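Local atomic coordinates of DnaJ homolog subfamily C member 3 (Mus musculus, PDB entry 3IEG), a protein that acts as a co-chaperone in the unfolded protein response of the endoplasmic reticulum, binding misfolded proteins through its tetratricopeptide repeats and inhibiting the GCN2 kinase. Residues 3-13 against 25-36. Numbering follows the deposited sequence.
Sequences VEKHLELGKKL and QFHAAVDGDPDN
Phe26 lies against the backbone of Gly10, its CZ 3.4 Å from Gly10 C, in the tight half of this helix pair. Gly10, having no side chain, presents bare backbone to CZ and CE2, while the ring's edge meets the carbonyl oxygen of Leu7. Leu7 CD2 fills the angle between Phe26 CD2 and Ala29 CB, at 4.1 Å from each, and Val3 CG1 continues the apolar line to Ala29. Gln25 belongs to the same close packing, a knob among His6, Leu9, Gly10 and Leu13; bent at its second torsion (chi2 -59°), it folds its amide back to the edge of the His6 imidazole, the two planes 34° apart. The two helices, 3-13 and 25-32, run nearly antiparallel at 159° with axes 8.1 Å apart. They form the helical hairpin of the first tetratricopeptide repeat, and Phe26 also reaches Arg42 and Val46 of helix 37-50, the start of the next repeat. Along the partly exposed flank the fit is looser. Ala28 CB sits over one face of the His6 imidazole, 3.5 Å from its centroid, a CH-pi contact almost on the ring normal. At the far end Val3 CG2 rests on Gly32 and, at 4.0 Å, on Asp33 CB, where the second helix gives way to a turn, and Asn36 OD1 lies 4.1 Å from both Val3 CG1 and Leu7 CD1.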
loop_
_atom_site.group_PDB
_atom_site.type_symbol
_atom_site.label_atom_id
_atom_site.label_comp_id
_atom_site.label_asym_id
_atom_site.label_seq_id
_atom_site.Cartn_x
_atom_site.Cartn_y
_atom_site.Cartn_z
ATOM N N VAL A 3 9.640 16.408 -43.399
ATOM C CA VAL A 3 9.994 15.285 -42.530
ATOM C C VAL A 3 11.491 15.225 -42.236
ATOM O O VAL A 3 11.894 15.108 -41.085
ATOM C CB VAL A 3 9.554 13.947 -43.158
ATOM C CG1 VAL A 3 9.961 12.770 -42.285
ATOM C CG2 VAL A 3 8.069 13.950 -43.382
ATOM N N GLU A 4 12.304 15.315 -43.283
ATOM C CA GLU A 4 13.755 15.238 -43.150
ATOM C C GLU A 4 14.292 16.380 -42.301
ATOM O O GLU A 4 15.213 16.203 -41.506
ATOM C CB GLU A 4 14.416 15.265 -44.531
ATOM C CG GLU A 4 15.791 14.599 -44.561
ATOM C CD GLU A 4 15.757 13.172 -44.027
ATOM O OE1 GLU A 4 14.996 12.346 -44.579
ATOM O OE2 GLU A 4 16.487 12.879 -43.050
ATOM N N LYS A 5 13.698 17.552 -42.483
ATOM C CA LYS A 5 14.095 18.746 -41.762
ATOM C C LYS A 5 13.713 18.625 -40.287
ATOM O O LYS A 5 14.470 19.043 -39.409
ATOM C CB LYS A 5 13.463 19.985 -42.412
ATOM C CG LYS A 5 14.373 21.205 -42.449
ATOM C CD LYS A 5 14.267 22.047 -41.170
ATOM C CE LYS A 5 15.606 22.723 -40.819
ATOM N NZ LYS A 5 16.238 23.470 -41.960
ATOM N N HIS A 6 12.548 18.037 -40.021
ATOM C CA HIS A 6 12.127 17.753 -38.655
ATOM C C HIS A 6 13.056 16.732 -37.997
ATOM O O HIS A 6 13.419 16.876 -36.829
ATOM C CB HIS A 6 10.683 17.256 -38.613
ATOM C CG HIS A 6 9.661 18.340 -38.758
ATOM N ND1 HIS A 6 9.587 19.415 -37.901
ATOM C CD2 HIS A 6 8.648 18.498 -39.645
ATOM C CE1 HIS A 6 8.585 20.198 -38.260
ATOM N NE2 HIS A 6 7.998 19.664 -39.316
ATOM N N LEU A 7 13.447 15.716 -38.757
ATOM C CA LEU A 7 14.323 14.675 -38.246
ATOM C C LEU A 7 15.662 15.238 -37.824
ATOM O O LEU A 7 16.139 14.966 -36.724
ATOM C CB LEU A 7 14.511 13.568 -39.276
ATOM C CG LEU A 7 13.358 12.574 -39.389
ATOM C CD1 LEU A 7 13.520 11.705 -40.629
ATOM C CD2 LEU A 7 13.239 11.719 -38.122
ATOM N N GLU A 8 16.244 16.045 -38.703
ATOM C CA GLU A 8 17.555 16.649 -38.494
ATOM C C GLU A 8 17.579 17.560 -37.258
ATOM O O GLU A 8 18.468 17.437 -36.402
ATOM C CB GLU A 8 17.986 17.389 -39.773
ATOM C CG GLU A 8 19.326 18.137 -39.705
ATOM C CD GLU A 8 20.477 17.301 -39.133
ATOM O OE1 GLU A 8 20.486 16.047 -39.285
ATOM O OE2 GLU A 8 21.382 17.922 -38.530
ATOM N N LEU A 9 16.587 18.448 -37.166
ATOM C CA LEU A 9 16.437 19.342 -36.017
ATOM C C LEU A 9 16.341 18.568 -34.693
ATOM O O LEU A 9 17.065 18.867 -33.733
ATOM C CB LEU A 9 15.204 20.235 -36.203
ATOM C CG LEU A 9 15.330 21.768 -36.103
ATOM C CD1 LEU A 9 15.761 22.270 -34.703
ATOM C CD2 LEU A 9 16.269 22.326 -37.197
ATOM N N GLY A 10 15.456 17.572 -34.656
ATOM C CA GLY A 10 15.282 16.715 -33.495
ATOM C C GLY A 10 16.572 16.085 -33.000
ATOM O O GLY A 10 16.809 16.031 -31.792
ATOM N N LYS A 11 17.399 15.614 -33.933
ATOM C CA LYS A 11 18.699 15.034 -33.612
ATOM C C LYS A 11 19.593 16.052 -32.903
ATOM O O LYS A 11 20.203 15.738 -31.874
ATOM C CB LYS A 11 19.359 14.486 -34.886
ATOM C CG LYS A 11 20.865 14.208 -34.802
ATOM C CD LYS A 11 21.238 12.940 -35.582
ATOM C CE LYS A 11 22.716 12.923 -36.024
ATOM N NZ LYS A 11 22.975 13.827 -37.195
ATOM N N LYS A 12 19.648 17.273 -33.449
ATOM C CA LYS A 12 20.372 18.387 -32.825
ATOM C C LYS A 12 19.823 18.655 -31.428
ATOM O O LYS A 12 20.580 18.668 -30.448
ATOM C CB LYS A 12 20.267 19.658 -33.671
ATOM C CG LYS A 12 21.147 19.692 -34.913
ATOM C CD LYS A 12 20.921 21.010 -35.675
ATOM C CE LYS A 12 22.134 21.419 -36.533
ATOM N NZ LYS A 12 22.331 20.503 -37.717
ATOM N N LEU A 13 18.505 18.843 -31.344
ATOM C CA LEU A 13 17.840 19.100 -30.068
ATOM C C LEU A 13 18.087 17.985 -29.059
ATOM O O LEU A 13 18.376 18.262 -27.898
ATOM C CB LEU A 13 16.339 19.346 -30.272
ATOM C CG LEU A 13 15.981 20.677 -30.949
ATOM C CD1 LEU A 13 14.526 20.715 -31.411
ATOM C CD2 LEU A 13 16.304 21.883 -30.053
ATOM N N GLN A 25 9.617 17.650 -32.618
ATOM C CA GLN A 25 10.101 17.468 -33.982
ATOM C C GLN A 25 9.849 16.056 -34.513
ATOM O O GLN A 25 9.434 15.871 -35.665
ATOM C CB GLN A 25 11.599 17.758 -34.050
ATOM C CG GLN A 25 11.985 19.222 -33.844
ATOM C CD GLN A 25 11.352 20.151 -34.866
ATOM O OE1 GLN A 25 10.764 21.172 -34.509
ATOM N NE2 GLN A 25 11.462 19.799 -36.134
ATOM N N PHE A 26 10.110 15.061 -33.669
ATOM C CA PHE A 26 9.911 13.676 -34.053
ATOM C C PHE A 26 8.419 13.332 -34.189
ATOM O O PHE A 26 8.062 12.502 -35.027
ATOM C CB PHE A 26 10.634 12.723 -33.092
ATOM C CG PHE A 26 12.141 12.849 -33.111
ATOM C CD1 PHE A 26 12.879 12.629 -31.952
ATOM C CD2 PHE A 26 12.825 13.184 -34.282
ATOM C CE1 PHE A 26 14.281 12.733 -31.965
ATOM C CE2 PHE A 26 14.219 13.297 -34.306
ATOM C CZ PHE A 26 14.949 13.068 -33.144
ATOM N N HIS A 27 7.568 13.966 -33.374
ATOM C CA HIS A 27 6.115 13.885 -33.537
ATOM C C HIS A 27 5.692 14.399 -34.919
ATOM O O HIS A 27 4.961 13.737 -35.648
ATOM C CB HIS A 27 5.391 14.702 -32.456
ATOM C CG HIS A 27 4.921 13.892 -31.286
ATOM N ND1 HIS A 27 5.219 14.228 -29.980
ATOM C CD2 HIS A 27 4.166 12.770 -31.222
ATOM C CE1 HIS A 27 4.671 13.347 -29.162
ATOM N NE2 HIS A 27 4.034 12.447 -29.890
ATOM N N ALA A 28 6.179 15.588 -35.258
ATOM C CA ALA A 28 5.912 16.240 -36.530
ATOM C C ALA A 28 6.353 15.366 -37.680
ATOM O O ALA A 28 5.647 15.253 -38.677
ATOM C CB ALA A 28 6.624 17.591 -36.590
ATOM N N ALA A 29 7.525 14.754 -37.536
ATOM C CA ALA A 29 8.062 13.864 -38.555
ATOM C C ALA A 29 7.161 12.638 -38.736
ATOM O O ALA A 29 6.822 12.273 -39.861
ATOM C CB ALA A 29 9.479 13.442 -38.195
ATOM N N VAL A 30 6.773 12.013 -37.628
ATOM C CA VAL A 30 5.879 10.865 -37.679
ATOM C C VAL A 30 4.532 11.227 -38.319
ATOM O O VAL A 30 4.011 10.478 -39.138
ATOM C CB VAL A 30 5.666 10.258 -36.283
ATOM C CG1 VAL A 30 4.435 9.326 -36.269
ATOM C CG2 VAL A 30 6.922 9.520 -35.823
ATOM N N ASP A 31 3.981 12.378 -37.948
ATOM C CA ASP A 31 2.717 12.843 -38.499
ATOM C C ASP A 31 2.798 13.127 -39.991
ATOM O O ASP A 31 1.849 12.857 -40.737
ATOM C CB ASP A 31 2.248 14.092 -37.760
ATOM C CG ASP A 31 1.235 13.779 -36.676
ATOM O OD1 ASP A 31 0.819 12.596 -36.540
ATOM O OD2 ASP A 31 0.842 14.732 -35.963
ATOM N N GLY A 32 3.941 13.675 -40.407
ATOM C CA GLY A 32 4.225 13.983 -41.805
ATOM C C GLY A 32 4.410 12.747 -42.668
ATOM O O GLY A 32 4.170 12.804 -43.875
ATOM N N ASP A 33 4.827 11.630 -42.055
ATOM C CA ASP A 33 4.999 10.350 -42.765
ATOM C C ASP A 33 4.817 9.137 -41.845
ATOM O O ASP A 33 5.774 8.666 -41.236
ATOM C CB ASP A 33 6.370 10.293 -43.447
ATOM C CG ASP A 33 6.525 9.091 -44.376
ATOM O OD1 ASP A 33 7.454 9.132 -45.208
ATOM O OD2 ASP A 33 5.742 8.109 -44.285
ATOM N N PRO A 34 3.588 8.606 -41.759
ATOM C CA PRO A 34 3.311 7.551 -40.771
ATOM C C PRO A 34 3.994 6.187 -41.010
ATOM O O PRO A 34 3.910 5.320 -40.144
ATOM C CB PRO A 34 1.776 7.418 -40.813
ATOM C CG PRO A 34 1.284 8.603 -41.606
ATOM C CD PRO A 34 2.388 8.960 -42.537
ATOM N N ASP A 35 4.667 6.011 -42.148
ATOM C CA ASP A 35 5.322 4.729 -42.499
ATOM C C ASP A 35 6.835 4.680 -42.272
ATOM O O ASP A 35 7.443 3.611 -42.339
ATOM C CB ASP A 35 5.068 4.384 -43.970
ATOM C CG ASP A 35 3.646 3.918 -44.231
ATOM O OD1 ASP A 35 2.991 3.359 -43.309
ATOM O OD2 ASP A 35 3.187 4.110 -45.378
ATOM N N ASN A 36 7.430 5.841 -42.033
ATOM C CA ASN A 36 8.867 5.988 -41.894
ATOM C C ASN A 36 9.377 5.407 -40.581
ATOM O O ASN A 36 9.069 5.911 -39.511
ATOM C CB ASN A 36 9.216 7.472 -41.996
ATOM C CG ASN A 36 10.696 7.715 -42.129
ATOM O OD1 ASN A 36 11.123 8.846 -42.375
ATOM N ND2 ASN A 36 11.493 6.659 -41.978
#